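Local coordinates for GDSL-like Lipase/Acylhydrolase family protein (Neisseria meningitidis, PDB 4K7J) that removes O-acetyl groups from peptidoglycan, as an SGNH-family esterase with a catalytic triad, at residues A[167-172]-A[179-184]. Sequence-based numbering, arbitrary orientation.
Sequences NTVSAN and LDTGAA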
loop_
_atom_site.group_PDB
_atom_site.type_symbol
_atom_site.label_atom_id
_atom_site.label_comp_id
_atom_site.label_asym_id
_atom_site.label_seq_id
_atom_site.Cartn_x
_atom_site.Cartn_y
_atom_site.Cartn_z
ATOM N N ASN A 167 -25.178 -0.645 -13.817
ATOM C CA ASN A 167 -25.877 -1.453 -12.820
ATOM C C ASN A 167 -26.057 -0.721 -11.490
ATOM O O ASN A 167 -25.128 -0.111 -10.977
ATOM C CB ASN A 167 -25.174 -2.802 -12.619
ATOM C CG ASN A 167 -25.324 -3.728 -13.830
ATOM O OD1 ASN A 167 -26.375 -3.772 -14.469
ATOM N ND2 ASN A 167 -24.268 -4.454 -14.152
ATOM N N THR A 168 -27.264 -0.792 -10.939
ATOM C CA THR A 168 -27.591 -0.107 -9.702
ATOM C C THR A 168 -27.029 -0.798 -8.460
ATOM O O THR A 168 -27.288 -1.974 -8.196
ATOM C CB THR A 168 -29.111 0.080 -9.568
ATOM O OG1 THR A 168 -29.578 0.870 -10.664
ATOM C CG2 THR A 168 -29.478 0.774 -8.259
ATOM N N VAL A 169 -26.260 -0.043 -7.691
ATOM C CA VAL A 169 -25.625 -0.560 -6.486
ATOM C C VAL A 169 -26.070 0.315 -5.324
ATOM O O VAL A 169 -25.942 1.528 -5.396
ATOM C CB VAL A 169 -24.098 -0.527 -6.637
ATOM C CG1 VAL A 169 -23.415 -0.955 -5.355
ATOM C CG2 VAL A 169 -23.666 -1.399 -7.819
ATOM N N SER A 170 -26.576 -0.304 -4.258
ATOM C CA SER A 170 -27.141 0.438 -3.138
ATOM C C SER A 170 -26.370 0.236 -1.835
ATOM O O SER A 170 -25.844 -0.845 -1.569
ATOM C CB SER A 170 -28.594 0.016 -2.917
ATOM O OG SER A 170 -28.652 -1.343 -2.523
ATOM N N ALA A 171 -26.316 1.292 -1.026
ATOM C CA ALA A 171 -25.762 1.220 0.310
ATOM C C ALA A 171 -26.740 0.444 1.174
ATOM O O ALA A 171 -27.904 0.295 0.807
ATOM C CB ALA A 171 -25.581 2.624 0.886
ATOM N N ASN A 172 -26.262 -0.039 2.318
ATOM C CA ASN A 172 -27.130 -0.554 3.377
ATOM C C ASN A 172 -26.970 0.305 4.609
ATOM O O ASN A 172 -25.968 0.218 5.314
ATOM C CB ASN A 172 -26.787 -1.995 3.730
ATOM C CG ASN A 172 -27.334 -2.980 2.731
ATOM O OD1 ASN A 172 -28.540 -3.261 2.700
ATOM N ND2 ASN A 172 -26.452 -3.520 1.903
ATOM N N LEU A 179 -19.055 -1.799 -0.840
ATOM C CA LEU A 179 -20.054 -2.207 -1.800
ATOM C C LEU A 179 -19.426 -3.267 -2.690
ATOM O O LEU A 179 -18.337 -3.070 -3.208
ATOM C CB LEU A 179 -20.470 -1.005 -2.654
ATOM C CG LEU A 179 -20.889 0.266 -1.916
ATOM C CD1 LEU A 179 -21.300 1.344 -2.942
ATOM C CD2 LEU A 179 -22.028 -0.030 -0.958
ATOM N N ASP A 180 -20.124 -4.383 -2.876
ATOM C CA ASP A 180 -19.648 -5.458 -3.744
ATOM C C ASP A 180 -20.493 -5.559 -5.015
ATOM O O ASP A 180 -21.722 -5.623 -4.953
ATOM C CB ASP A 180 -19.703 -6.803 -3.003
ATOM C CG ASP A 180 -18.891 -6.807 -1.723
ATOM O OD1 ASP A 180 -17.848 -6.119 -1.657
ATOM O OD2 ASP A 180 -19.287 -7.523 -0.783
ATOM N N THR A 181 -19.840 -5.580 -6.169
ATOM C CA THR A 181 -20.554 -5.768 -7.421
ATOM C C THR A 181 -19.603 -6.358 -8.447
ATOM O O THR A 181 -18.491 -6.761 -8.105
ATOM C CB THR A 181 -21.203 -4.445 -7.937
ATOM O OG1 THR A 181 -22.090 -4.730 -9.027
ATOM C CG2 THR A 181 -20.143 -3.439 -8.380
ATOM N N GLY A 182 -20.050 -6.439 -9.694
ATOM C CA GLY A 182 -19.217 -6.948 -10.766
ATOM C C GLY A 182 -19.335 -6.096 -12.011
ATOM O O GLY A 182 -20.424 -5.627 -12.352
ATOM N N ALA A 183 -18.216 -5.903 -12.698
ATOM C CA ALA A 183 -18.202 -5.138 -13.937
ATOM C C ALA A 183 -16.879 -5.353 -14.648
ATOM O O ALA A 183 -15.957 -5.940 -14.088
ATOM C CB ALA A 183 -18.404 -3.654 -13.646
ATOM N N ALA A 184 -16.780 -4.861 -15.874
ATOM C CA ALA A 184 -15.538 -4.954 -16.621
ATOM C C ALA A 184 -14.826 -3.606 -16.625
ATOM O O ALA A 184 -15.344 -2.614 -16.110
ATOM C CB ALA A 184 -15.807 -5.427 -18.047
#
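Val169 turns one methyl to each of two neighbours on the facing strand: CG1 lies anti to the backbone N (chi1 175°) and reaches Leu179, while CG2, beside that N, reaches Thr181. The contact illustrates how a beta-sandwich closes along one border. Strands 167-170 and 177-183 are outermost strands of two different five-stranded antiparallel sheets. The axes of 167-170 and 179-183 run nearly antiparallel, at 164°, and come within 7.8 Å; no hydrogen bond links the two segments, which meet through side chains.

Val169, Leu179 and Thr181 all direct their side chains into the space between the strands. Val169 CG1 meets the end of Leu179 at CD1, 3.9 Å away, and also touches its CB at 4.0 Å, so the methyl lies against both the root and one tip of the leucine. The other leucine branch, CD2, reaches the end of strand 167-170 and the residue after it: it lies beside Ser170 O and 4.1 Å from Ala171 CA. Leu179 and Ala171 also both touch Trp195, which extends this apolar cluster to strand 195-203.

Asn167 and Gly182, both exposed, approach no closer than 4.4 Å, from Asn167 ND2 to Gly182 O, whereas Thr181 remains in close packing with the valine. Each strand is meanwhile held within its own sheet, Val169 by backbone bonding with Leu162 and Thr181 with Val149. The border thus combines a buried valine-leucine contact with a partly exposed threonine, whose three side-chain atoms gather about a single methyl: Val169 CG2 lies 3.9 Å from both Thr181 CB and Thr181 OG1, and 4.1 Å from Thr181 CG2.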